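Local coordinates for beta-d-glucoside glucohydrolase (Hypocrea jecorina, PDB 3ZZ1), which probably hydrolyses terminal, non-reducing beta-D-glucosyl residues, releasing beta-D-glucose in the course of cellulose degradation, at residues 39-44 / 307-312; 71-76 / 98-103; 59-62 / 66-69; 35-40 / 235-240; 52-57 / 294-299. All coordinates share one frame; numbering follows the deposited sequence.

Contact 1. Residues 39-44 / 307-312. With NAG (2-acetamido-2-deoxy-beta-D-glucopyranose), chain B.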
# COMPACT_ATOMS: atom_id res chain seq x y z
N GLY A 39 -26.24 5.02 -7.91
CA GLY A 39 -27.05 5.76 -8.88
C GLY A 39 -26.74 5.43 -10.32
O GLY A 39 -27.58 5.60 -11.20
N GLY A 40 -25.51 4.97 -10.57
CA GLY A 40 -25.11 4.52 -11.90
C GLY A 40 -24.63 3.08 -11.87
O GLY A 40 -24.75 2.41 -10.85
N PRO A 41 -24.08 2.59 -13.00
CA PRO A 41 -23.60 1.22 -13.08
C PRO A 41 -22.28 0.98 -12.32
O PRO A 41 -22.00 -0.16 -11.93
CB PRO A 41 -23.40 1.01 -14.59
CG PRO A 41 -23.14 2.38 -15.12
CD PRO A 41 -24.00 3.29 -14.30
N CYS A 42 -21.50 2.03 -12.12
CA CYS A 42 -20.21 1.92 -11.44
C CYS A 42 -20.32 2.28 -9.96
O CYS A 42 -21.39 2.69 -9.50
CB CYS A 42 -19.15 2.78 -12.15
SG CYS A 42 -19.19 2.57 -13.95
N VAL A 43 -19.23 2.11 -9.21
CA VAL A 43 -19.17 2.50 -7.81
C VAL A 43 -19.44 4.00 -7.68
O VAL A 43 -20.12 4.44 -6.76
CB VAL A 43 -17.82 2.12 -7.15
CG1 VAL A 43 -17.74 2.65 -5.72
CG2 VAL A 43 -17.64 0.60 -7.15
N GLY A 44 -18.89 4.78 -8.61
CA GLY A 44 -19.19 6.20 -8.71
C GLY A 44 -19.46 6.58 -10.16
O GLY A 44 -18.85 6.01 -11.07
N PRO A 307 -13.28 1.36 -24.24
CA PRO A 307 -14.26 0.29 -24.06
C PRO A 307 -15.44 0.74 -23.19
O PRO A 307 -15.27 1.59 -22.32
CB PRO A 307 -13.47 -0.81 -23.35
CG PRO A 307 -12.05 -0.55 -23.74
CD PRO A 307 -11.95 0.95 -23.75
N SER A 308 -16.61 0.18 -23.45
CA SER A 308 -17.80 0.47 -22.67
C SER A 308 -17.73 -0.29 -21.36
O SER A 308 -17.00 -1.29 -21.25
CB SER A 308 -19.05 0.07 -23.45
OG SER A 308 -19.03 -1.32 -23.69
N PHE A 309 -18.48 0.18 -20.36
CA PHE A 309 -18.47 -0.44 -19.04
C PHE A 309 -19.11 -1.82 -19.07
O PHE A 309 -20.26 -1.98 -19.48
CB PHE A 309 -19.18 0.45 -18.01
CG PHE A 309 -19.36 -0.23 -16.67
CD1 PHE A 309 -18.29 -0.35 -15.78
CD2 PHE A 309 -20.60 -0.75 -16.29
CE1 PHE A 309 -18.45 -0.98 -14.54
CE2 PHE A 309 -20.77 -1.37 -15.06
CZ PHE A 309 -19.69 -1.49 -14.18
N ASN A 310 -18.35 -2.81 -18.62
CA ASN A 310 -18.84 -4.17 -18.49
C ASN A 310 -17.90 -4.98 -17.60
O ASN A 310 -16.77 -5.28 -17.99
CB ASN A 310 -19.01 -4.81 -19.87
CG ASN A 310 -19.61 -6.20 -19.82
OD1 ASN A 310 -19.69 -6.83 -18.76
ND2 ASN A 310 -20.03 -6.70 -20.98
N ILE A 311 -18.37 -5.31 -16.40
CA ILE A 311 -17.55 -6.06 -15.44
C ILE A 311 -17.79 -7.57 -15.51
O ILE A 311 -17.36 -8.32 -14.63
CB ILE A 311 -17.69 -5.52 -13.99
CG1 ILE A 311 -19.16 -5.30 -13.63
CG2 ILE A 311 -16.87 -4.22 -13.82
CD1 ILE A 311 -19.40 -4.99 -12.17
N SER A 312 -18.46 -8.03 -16.57
CA SER A 312 -18.62 -9.46 -16.81
C SER A 312 -17.54 -9.99 -17.76
O SER A 312 -17.34 -11.21 -17.87
CB SER A 312 -20.02 -9.78 -17.34
OG SER A 312 -21.00 -9.53 -16.34
C1 NAG B . -20.57 -8.02 -21.07
C2 NAG B . -21.64 -8.12 -22.16
C3 NAG B . -22.04 -9.58 -22.41
C4 NAG B . -20.81 -10.47 -22.58
C5 NAG B . -19.86 -10.27 -21.40
C6 NAG B . -18.60 -11.13 -21.51
C7 NAG B . -23.20 -6.25 -22.49
C8 NAG B . -24.36 -5.51 -21.92
N2 NAG B . -22.76 -7.29 -21.77
O3 NAG B . -22.80 -9.65 -23.60
O4 NAG B . -21.18 -11.83 -22.65
O5 NAG B . -19.51 -8.90 -21.37
O6 NAG B . -17.74 -10.64 -22.51
O7 NAG B . -22.70 -5.90 -23.56
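Cys42 SG sits over one face of the Phe309 ring, 3.8 Å from the ring centroid and 19° off the ring normal, displaced toward the CD1–CE1 rim. This is a sulfur-aromatic contact, and the sulfur has little freedom to move because it is half of the Cys42–Cys58 disulfide. With CG anti to the backbone N (chi1 173°), Phe309 points its ring at Cys42 and Pro41. Pro41 completes the tight part: its CB lies 3.6 Å from Phe309 CE2, and its carbonyl O comes obliquely to 3.5 Å from Phe309 CZ. No hydrogen bond crosses; the two loops are held by van der Waals and sulfur-aromatic contact. The open side lies at Pro41, Ser308 and Ser312, all exposed. Beside them Asn310, which takes no part in the contact itself, carries the glycan, ND2 bonded to C1 of the NAG, and its OD1 accepts from Ser312 N at 2.8 Å in an Asx turn. Further in, Phe309 also leans on Cys58 and Gln60 of strand 58-60, Gly44 pairs with Leu59 as strand 44-45 begins, and the backbone of Asn310 bonds to Ser104, just past the end of helix 87-103.

Contact 2. Residues 71-76 / 98-103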
# COMPACT_ATOMS: atom_id res chain seq x y z
N GLY A 71 -14.87 -11.37 -14.12
CA GLY A 71 -13.84 -11.79 -15.06
C GLY A 71 -12.51 -11.07 -14.89
O GLY A 71 -11.77 -10.90 -15.86
N SER A 72 -12.22 -10.66 -13.66
CA SER A 72 -11.00 -9.90 -13.38
C SER A 72 -10.04 -10.66 -12.47
O SER A 72 -10.43 -11.61 -11.78
CB SER A 72 -11.35 -8.56 -12.76
OG SER A 72 -12.07 -8.75 -11.55
N THR A 73 -8.78 -10.23 -12.50
CA THR A 73 -7.75 -10.76 -11.63
C THR A 73 -7.86 -10.13 -10.24
O THR A 73 -8.14 -8.93 -10.11
CB THR A 73 -6.34 -10.50 -12.23
OG1 THR A 73 -6.24 -11.15 -13.51
CG2 THR A 73 -5.23 -11.00 -11.31
N ALA A 74 -7.67 -10.95 -9.22
CA ALA A 74 -7.48 -10.47 -7.86
C ALA A 74 -5.98 -10.33 -7.61
O ALA A 74 -5.29 -11.32 -7.33
CB ALA A 74 -8.09 -11.44 -6.87
N PHE A 75 -5.47 -9.11 -7.74
CA PHE A 75 -4.05 -8.86 -7.51
C PHE A 75 -3.75 -8.90 -6.02
O PHE A 75 -4.65 -8.81 -5.19
CB PHE A 75 -3.62 -7.54 -8.14
CG PHE A 75 -3.67 -7.54 -9.65
CD1 PHE A 75 -4.84 -7.18 -10.32
CD2 PHE A 75 -2.55 -7.90 -10.40
CE1 PHE A 75 -4.90 -7.18 -11.71
CE2 PHE A 75 -2.60 -7.90 -11.79
CZ PHE A 75 -3.77 -7.54 -12.45
N THR A 76 -2.47 -9.08 -5.69
CA THR A 76 -2.05 -9.05 -4.30
C THR A 76 -2.33 -7.65 -3.75
O THR A 76 -2.28 -6.68 -4.50
CB THR A 76 -0.54 -9.35 -4.15
OG1 THR A 76 0.22 -8.33 -4.81
CG2 THR A 76 -0.20 -10.71 -4.74
N GLY A 98 -4.26 -1.51 -14.59
CA GLY A 98 -4.68 -0.54 -15.60
C GLY A 98 -5.33 -1.21 -16.80
O GLY A 98 -6.41 -0.80 -17.24
N GLU A 99 -4.68 -2.26 -17.31
CA GLU A 99 -5.19 -3.01 -18.46
C GLU A 99 -6.59 -3.57 -18.23
O GLU A 99 -7.46 -3.46 -19.10
CB GLU A 99 -4.22 -4.14 -18.85
CG GLU A 99 -3.02 -3.66 -19.65
CD GLU A 99 -1.99 -4.74 -19.90
OE1 GLU A 99 -2.32 -5.94 -19.79
OE2 GLU A 99 -0.83 -4.39 -20.21
N GLU A 100 -6.79 -4.16 -17.05
CA GLU A 100 -8.08 -4.77 -16.69
C GLU A 100 -9.17 -3.73 -16.48
O GLU A 100 -10.32 -3.94 -16.87
CB GLU A 100 -7.93 -5.66 -15.46
CG GLU A 100 -6.92 -6.78 -15.67
CD GLU A 100 -7.17 -8.01 -14.82
OE1 GLU A 100 -8.09 -8.00 -13.98
OE2 GLU A 100 -6.42 -9.00 -15.00
N VAL A 101 -8.80 -2.60 -15.87
CA VAL A 101 -9.73 -1.50 -15.62
C VAL A 101 -10.26 -0.91 -16.94
O VAL A 101 -11.47 -0.77 -17.11
CB VAL A 101 -9.10 -0.40 -14.73
CG1 VAL A 101 -10.03 0.78 -14.58
CG2 VAL A 101 -8.75 -0.98 -13.35
N LYS A 102 -9.35 -0.59 -17.86
CA LYS A 102 -9.73 -0.06 -19.17
C LYS A 102 -10.54 -1.09 -19.95
O LYS A 102 -11.58 -0.76 -20.54
CB LYS A 102 -8.48 0.35 -19.97
CG LYS A 102 -8.78 1.03 -21.30
CD LYS A 102 -7.57 1.81 -21.79
CE LYS A 102 -7.78 2.34 -23.20
NZ LYS A 102 -7.62 1.28 -24.23
N ALA A 103 -10.08 -2.34 -19.94
CA ALA A 103 -10.76 -3.42 -20.64
C ALA A 103 -12.19 -3.63 -20.13
O ALA A 103 -13.05 -4.13 -20.86
CB ALA A 103 -9.96 -4.71 -20.55
O HOH W 1 -8.65 -6.68 -11.82
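The extended loop 71-76 runs past the last turns of helix 87-103, with the CA atoms of Ser72 and Glu100 6.8 Å apart, close enough for one helix side chain to reach the loop backbone. That side chain is Glu100. Its chain is extended beyond CG and delivers the carboxylate to Thr73, which holds it in two places. Thr73 N donates to Glu100 OE1 at 2.8 Å in a nearly straight bond (168°), and Thr73 OG1 donates to Glu100 OE2 at 2.6 Å. Both bonds use the syn lone pairs, so a single residue spans the carboxylate like a two-pronged clamp. A water donates to Glu100 OE1 at 2.6 Å and to Thr73 O at 2.9 Å, closing a second link beside the first. Thr73 also packs on its own segment: OG1 anti to the carbonyl carbon (chi1 -61°) leaves CG2 anti to the backbone N, and this methyl lies over the centre of the Phe75 ring. Phe75 CE1 in turn approaches Glu100 CD at 3.9 Å. Beyond the two segments, His319 ND1 bonds to Glu100 OE2. A leucine in place of Glu100 would probably leave Thr73 N, Thr73 OG1 and His319 ND1 without their shared partner and break the tie between loop and helix. With donors supplied to both oxygens of this buried carboxylate, Glu100 is likely to be ionised, its charge stabilised by Thr73, the water and His319.

Contact 3. Residues 59-62 / 66-69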
# COMPACT_ATOMS: atom_id res chain seq x y z
N LEU A 59 -16.29 5.39 -12.11
CA LEU A 59 -15.31 5.21 -11.05
C LEU A 59 -15.55 3.88 -10.34
O LEU A 59 -16.68 3.57 -9.97
CB LEU A 59 -15.38 6.35 -10.04
CG LEU A 59 -15.13 7.77 -10.57
CD1 LEU A 59 -16.42 8.46 -10.98
CD2 LEU A 59 -14.40 8.58 -9.52
N GLN A 60 -14.49 3.10 -10.17
CA GLN A 60 -14.59 1.77 -9.56
C GLN A 60 -13.44 1.49 -8.60
O GLN A 60 -12.30 1.90 -8.84
CB GLN A 60 -14.60 0.69 -10.65
CG GLN A 60 -15.21 -0.65 -10.23
CD GLN A 60 -16.72 -0.72 -10.44
OE1 GLN A 60 -17.33 -1.77 -10.25
NE2 GLN A 60 -17.31 0.40 -10.82
N ASP A 61 -13.75 0.78 -7.52
CA ASP A 61 -12.74 0.20 -6.65
C ASP A 61 -12.03 -0.93 -7.40
O ASP A 61 -12.59 -1.47 -8.36
CB ASP A 61 -13.39 -0.33 -5.37
CG ASP A 61 -13.79 0.77 -4.41
OD1 ASP A 61 -12.97 1.69 -4.17
OD2 ASP A 61 -14.92 0.72 -3.88
N GLY A 62 -10.81 -1.28 -7.02
CA GLY A 62 -10.02 -0.56 -6.03
C GLY A 62 -8.53 -0.83 -6.22
O GLY A 62 -8.09 -1.17 -7.32
N VAL A 66 -10.36 -4.84 -10.07
CA VAL A 66 -11.70 -4.37 -10.38
C VAL A 66 -12.71 -5.00 -9.43
O VAL A 66 -12.87 -6.22 -9.41
CB VAL A 66 -12.09 -4.68 -11.85
CG1 VAL A 66 -13.44 -4.05 -12.19
CG2 VAL A 66 -11.02 -4.18 -12.82
N ARG A 67 -13.39 -4.17 -8.65
CA ARG A 67 -14.42 -4.64 -7.72
C ARG A 67 -15.72 -4.99 -8.44
O ARG A 67 -16.10 -4.33 -9.41
CB ARG A 67 -14.70 -3.57 -6.65
CG ARG A 67 -15.52 -4.06 -5.46
CD ARG A 67 -15.79 -2.91 -4.52
NE ARG A 67 -16.47 -3.32 -3.30
CZ ARG A 67 -16.89 -2.48 -2.35
NH1 ARG A 67 -16.70 -1.17 -2.48
NH2 ARG A 67 -17.50 -2.95 -1.28
N TYR A 68 -16.38 -6.03 -7.94
CA TYR A 68 -17.67 -6.54 -8.44
C TYR A 68 -17.57 -7.26 -9.79
O TYR A 68 -18.58 -7.72 -10.33
CB TYR A 68 -18.75 -5.44 -8.50
CG TYR A 68 -19.00 -4.72 -7.19
CD1 TYR A 68 -19.43 -5.42 -6.06
CD2 TYR A 68 -18.85 -3.34 -7.10
CE1 TYR A 68 -19.68 -4.75 -4.86
CE2 TYR A 68 -19.09 -2.67 -5.92
CZ TYR A 68 -19.50 -3.37 -4.80
OH TYR A 68 -19.74 -2.69 -3.63
N SER A 69 -16.36 -7.37 -10.32
CA SER A 69 -16.16 -8.04 -11.59
C SER A 69 -16.12 -9.55 -11.41
O SER A 69 -15.67 -10.06 -10.37
CB SER A 69 -14.88 -7.55 -12.25
OG SER A 69 -14.62 -8.26 -13.45
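Asp61 grips Arg67 twice, once through its backbone and once through its side chain. Arg67 N donates to Asp61 O at 2.8 Å, the N-H well aimed (164°) although the donor stands above the carbonyl plane. Farther out, Arg67 NH1 forms a salt bridge with Asp61 OD2 at 2.9 Å. The carboxylate oxygen lies near the guanidinium plane and is met on its anti side, through a bent N-H (141°). Between these two points the side chains run side by side in the same direction, and Arg67 CD touches Asp61 CB at 3.6 Å. The arginine is extended all the way from CG to NE, with CG anti to the backbone N (chi1 -167°), which takes its head out to the level of the carboxylate. Tyr68 backs this rod: Arg67 CG lies over the centre of its ring, and Tyr68 OH sits 3.1 Å above the guanidinium plane.

In the next shell, Arg67 NH2 has a second anionic partner, Asp370, and Asp61 OD1 has a long, weak ion pair with Lys158. A type II beta turn from Val66 to Ser69 sets Arg67 and Tyr68 at its corners, while a cis peptide between Asp61 and Gly62 bends the other limb as it leaves strand 58-60. Val66 makes a looser contact, CG1 4.3 Å from Gln60 CG. The loop leaves the carboxyl end of strand 58-60 in the N-terminal, TIM-barrel-like domain of this family 3 enzyme, and in such barrels active sites generally form at that end of the strands.

Contact 4. Residues 35-40 / 235-240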
# COMPACT_ATOMS: atom_id res chain seq x y z
N VAL A 35 -24.01 11.01 -9.29
CA VAL A 35 -25.45 10.83 -9.54
C VAL A 35 -26.22 10.30 -8.33
O VAL A 35 -27.45 10.41 -8.27
CB VAL A 35 -25.73 9.95 -10.79
CG1 VAL A 35 -25.32 10.68 -12.06
CG2 VAL A 35 -25.02 8.59 -10.69
N GLY A 36 -25.49 9.73 -7.37
CA GLY A 36 -26.07 9.18 -6.15
C GLY A 36 -25.49 7.83 -5.81
O GLY A 36 -24.97 7.14 -6.68
N TRP A 37 -25.57 7.45 -4.53
CA TRP A 37 -25.12 6.14 -4.06
C TRP A 37 -25.86 5.04 -4.82
O TRP A 37 -27.09 4.98 -4.79
CB TRP A 37 -25.36 6.01 -2.56
CG TRP A 37 -24.60 4.89 -1.89
CD1 TRP A 37 -24.76 3.55 -2.11
CD2 TRP A 37 -23.59 5.01 -0.89
NE1 TRP A 37 -23.89 2.83 -1.32
CE2 TRP A 37 -23.16 3.71 -0.55
CE3 TRP A 37 -23.00 6.10 -0.24
CZ2 TRP A 37 -22.17 3.46 0.41
CZ3 TRP A 37 -22.01 5.86 0.71
CH2 TRP A 37 -21.61 4.54 1.02
N ASN A 38 -25.09 4.19 -5.51
CA ASN A 38 -25.64 3.17 -6.43
C ASN A 38 -26.54 3.78 -7.52
O ASN A 38 -27.48 3.13 -8.00
CB ASN A 38 -26.38 2.06 -5.67
CG ASN A 38 -25.46 1.22 -4.81
OD1 ASN A 38 -24.34 0.90 -5.20
ND2 ASN A 38 -25.94 0.85 -3.63
N GLY A 39 -26.24 5.02 -7.91
CA GLY A 39 -27.05 5.76 -8.88
C GLY A 39 -26.74 5.43 -10.32
O GLY A 39 -27.58 5.60 -11.20
N GLY A 40 -25.51 4.97 -10.57
CA GLY A 40 -25.11 4.52 -11.90
C GLY A 40 -24.63 3.08 -11.87
O GLY A 40 -24.75 2.41 -10.85
N THR A 235 -14.31 13.05 -2.83
CA THR A 235 -14.56 12.63 -1.46
C THR A 235 -14.51 11.12 -1.40
O THR A 235 -14.82 10.44 -2.38
CB THR A 235 -15.96 13.07 -0.96
OG1 THR A 235 -16.97 12.49 -1.79
CG2 THR A 235 -16.11 14.58 -0.97
N ASP A 236 -14.14 10.58 -0.24
CA ASP A 236 -14.44 9.19 0.07
C ASP A 236 -15.98 9.12 0.13
O ASP A 236 -16.65 10.15 0.04
CB ASP A 236 -13.79 8.77 1.39
CG ASP A 236 -13.60 7.25 1.50
OD1 ASP A 236 -14.37 6.49 0.88
OD2 ASP A 236 -12.68 6.82 2.22
N TRP A 237 -16.54 7.92 0.24
CA TRP A 237 -17.97 7.75 -0.01
C TRP A 237 -18.86 8.31 1.10
O TRP A 237 -18.94 7.76 2.20
CB TRP A 237 -18.29 6.28 -0.36
CG TRP A 237 -18.42 6.02 -1.85
CD1 TRP A 237 -19.44 5.36 -2.47
CD2 TRP A 237 -17.53 6.45 -2.90
NE1 TRP A 237 -19.23 5.33 -3.83
CE2 TRP A 237 -18.08 6.00 -4.12
CE3 TRP A 237 -16.33 7.17 -2.92
CZ2 TRP A 237 -17.46 6.24 -5.36
CZ3 TRP A 237 -15.71 7.41 -4.15
CH2 TRP A 237 -16.29 6.95 -5.35
N ASN A 238 -19.51 9.43 0.79
CA ASN A 238 -20.29 10.24 1.75
C ASN A 238 -19.40 10.87 2.84
O ASN A 238 -19.80 10.98 4.00
CB ASN A 238 -21.46 9.45 2.36
CG ASN A 238 -22.52 10.35 3.01
OD1 ASN A 238 -23.00 11.30 2.39
ND2 ASN A 238 -22.88 10.05 4.25
N ALA A 239 -18.19 11.27 2.44
CA ALA A 239 -17.26 11.97 3.33
C ALA A 239 -17.40 13.50 3.25
O ALA A 239 -16.63 14.24 3.88
CB ALA A 239 -15.82 11.54 3.03
N GLN A 240 -18.38 13.97 2.47
CA GLN A 240 -18.68 15.40 2.35
C GLN A 240 -19.69 15.83 3.43
O GLN A 240 -20.63 15.09 3.72
CB GLN A 240 -19.23 15.71 0.96
CG GLN A 240 -19.35 17.19 0.61
CD GLN A 240 -19.88 17.41 -0.79
OE1 GLN A 240 -20.47 16.51 -1.39
NE2 GLN A 240 -19.66 18.60 -1.33
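A T-shaped tryptophan pair, Trp37 with Trp237, joins two type II beta turns, Gly36 to Gly39 and Asp236 to Ala239, the second of which follows strand 232-235 in the TIM-barrel-like domain. The edge of Trp237 points at a face of Trp37: the five-membered ring of the former and the six-membered ring of the latter have centroids 5.2 Å apart and planes at 75°. Trp237 CD1 is the atom over that face, offset toward the rim. With CG anti to its backbone N (chi1 -164°), Trp37 brings CZ3, the far corner of its benzene ring, to 3.9 Å from Trp237 CB. Trp237 is fixed at both ends: NE1 bonds to Val43 O, and its backbone N to Asp236 OD1 at 2.7 Å. Each turn is closed by its own backbone bond, Gly39 N to Gly36 O at 2.8 Å and Ala239 N to Asp236 O at 3.1 Å. No hydrogen bond crosses between them, so this surface contact rests on aromatic and methylene packing. Asn238 turns its amide oxygen to Asn264, leaving its CB at the in-plane edge of the Trp37 ring, 4.0 Å from CZ3.

Contact 5. Residues 52-57 / 294-299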
# COMPACT_ATOMS: atom_id res chain seq x y z
N ILE A 52 -19.03 18.18 -25.27
CA ILE A 52 -17.60 17.93 -25.41
C ILE A 52 -17.27 16.44 -25.47
O ILE A 52 -16.12 16.03 -25.26
CB ILE A 52 -16.78 18.63 -24.29
CG1 ILE A 52 -17.30 18.22 -22.91
CG2 ILE A 52 -16.83 20.15 -24.46
CD1 ILE A 52 -16.26 18.32 -21.81
N SER A 53 -18.30 15.63 -25.75
CA SER A 53 -18.18 14.17 -25.84
C SER A 53 -17.62 13.55 -24.56
O SER A 53 -16.90 12.55 -24.60
CB SER A 53 -17.37 13.75 -27.08
OG SER A 53 -18.03 14.13 -28.28
N TYR A 54 -17.95 14.17 -23.43
CA TYR A 54 -17.55 13.68 -22.12
C TYR A 54 -18.58 12.68 -21.62
O TYR A 54 -19.75 13.01 -21.48
CB TYR A 54 -17.41 14.85 -21.14
CG TYR A 54 -16.80 14.46 -19.81
CD1 TYR A 54 -15.46 14.08 -19.72
CD2 TYR A 54 -17.55 14.49 -18.64
CE1 TYR A 54 -14.89 13.73 -18.50
CE2 TYR A 54 -16.99 14.15 -17.41
CZ TYR A 54 -15.66 13.76 -17.35
OH TYR A 54 -15.12 13.41 -16.13
N PRO A 55 -18.15 11.43 -21.37
CA PRO A 55 -19.08 10.39 -20.96
C PRO A 55 -19.46 10.57 -19.49
O PRO A 55 -18.91 11.43 -18.81
CB PRO A 55 -18.27 9.11 -21.14
CG PRO A 55 -16.88 9.52 -20.84
CD PRO A 55 -16.75 10.94 -21.37
N SER A 56 -20.41 9.76 -19.02
CA SER A 56 -20.61 9.63 -17.59
C SER A 56 -19.34 8.96 -17.07
O SER A 56 -19.07 7.81 -17.42
CB SER A 56 -21.83 8.76 -17.30
OG SER A 56 -21.90 8.42 -15.93
N LEU A 57 -18.55 9.70 -16.30
CA LEU A 57 -17.29 9.18 -15.77
C LEU A 57 -17.57 7.99 -14.87
O LEU A 57 -18.43 8.05 -14.00
CB LEU A 57 -16.51 10.27 -15.02
CG LEU A 57 -15.02 9.98 -14.76
CD1 LEU A 57 -14.18 10.19 -16.02
CD2 LEU A 57 -14.50 10.86 -13.63
N ALA A 294 -9.09 17.89 -17.29
CA ALA A 294 -7.65 17.76 -17.54
C ALA A 294 -7.16 16.34 -17.30
O ALA A 294 -6.31 15.86 -18.03
CB ALA A 294 -6.86 18.74 -16.70
N ALA A 295 -7.70 15.69 -16.27
CA ALA A 295 -7.34 14.31 -15.93
C ALA A 295 -7.79 13.35 -17.03
O ALA A 295 -7.10 12.37 -17.33
CB ALA A 295 -7.95 13.92 -14.60
N TRP A 296 -8.94 13.66 -17.61
CA TRP A 296 -9.52 12.91 -18.71
C TRP A 296 -8.66 13.06 -19.97
O TRP A 296 -8.37 12.06 -20.65
CB TRP A 296 -10.95 13.43 -18.93
CG TRP A 296 -11.80 12.71 -19.94
CD1 TRP A 296 -12.19 11.40 -19.92
CD2 TRP A 296 -12.44 13.30 -21.09
NE1 TRP A 296 -12.99 11.13 -21.00
CE2 TRP A 296 -13.17 12.27 -21.73
CE3 TRP A 296 -12.45 14.59 -21.65
CZ2 TRP A 296 -13.91 12.50 -22.90
CZ3 TRP A 296 -13.18 14.81 -22.82
CH2 TRP A 296 -13.90 13.77 -23.43
N TYR A 297 -8.25 14.29 -20.27
CA TYR A 297 -7.39 14.56 -21.42
C TYR A 297 -5.98 14.02 -21.23
O TYR A 297 -5.37 13.54 -22.19
CB TYR A 297 -7.34 16.05 -21.73
CG TYR A 297 -8.57 16.59 -22.42
CD1 TYR A 297 -8.92 16.15 -23.69
CD2 TYR A 297 -9.38 17.54 -21.81
CE1 TYR A 297 -10.06 16.64 -24.34
CE2 TYR A 297 -10.52 18.04 -22.44
CZ TYR A 297 -10.85 17.58 -23.71
OH TYR A 297 -11.97 18.07 -24.35
N LEU A 298 -5.48 14.10 -20.00
CA LEU A 298 -4.14 13.61 -19.63
C LEU A 298 -3.97 12.12 -19.91
O LEU A 298 -2.92 11.69 -20.37
CB LEU A 298 -3.86 13.90 -18.15
CG LEU A 298 -2.53 13.41 -17.54
CD1 LEU A 298 -1.38 14.33 -17.88
CD2 LEU A 298 -2.65 13.27 -16.02
N THR A 299 -5.02 11.35 -19.62
CA THR A 299 -5.00 9.90 -19.78
C THR A 299 -5.48 9.46 -21.16
O THR A 299 -5.57 8.27 -21.43
CB THR A 299 -5.87 9.21 -18.71
OG1 THR A 299 -7.13 9.88 -18.62
CG2 THR A 299 -5.19 9.23 -17.35
O HOH W 2 -13.16 16.45 -26.05
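Trp296 lays one face of its indole against the edge of Tyr54, in a T-shaped stack that fastens the loop before strand 58-60 to the end of helix 282-298 in the TIM-barrel-like part of the fold. The centroids of the Tyr54 ring and the Trp296 five-membered ring are 4.7 Å apart and the planes stand at 85°. Tyr54 CD1 does the pressing, over the centre of the indole and 3.4 Å from Trp296 CD2. CG anti to the backbone N in Trp296 (chi1 -174°) carries the indole off the helix toward the loop, where it runs past the oppositely directed Tyr54. Pro55 CD comes in obliquely to 3.6 Å from Trp296 CZ2, while Ile52 O approaches the ring at its edge, 3.7 Å from CH2. Were Trp296 an alanine, the Tyr54 edge and Pro55 CD would probably lose the surface they pack on, and the loop would sit less firmly on the helix. Farther along, a water bridges the two segments, donating to Ile52 O at 3.1 Å and hydrogen-bonded to Tyr297 OH at 2.6 Å. The helix finishes with Thr299 OG1 donating to Ala295 O at 2.8 Å, in the carbonyl plane and on a lone pair.

Contacts 2 and 3 are buried, and both depend on a carboxylate: one held by a threonine, water and a histidine, the other paired with an arginine. They lie within the same N-terminal family domain and meet at a weak hydrogen bond from Ser72 OG to Val66 O. Contact 4 lies at the surface, contacts 1 and 5 are partly buried, and none of these three has a direct hydrogen bond between its segments; sulfur and rings do the work. Residues 39-40 belong to both contacts 1 and 4. Contact 1 also meets contact 3 where Ile311 O pairs with Ser69 OG. Contact 5 touches none of the others, though residues 52-57 lead through Cys58 into 59-62.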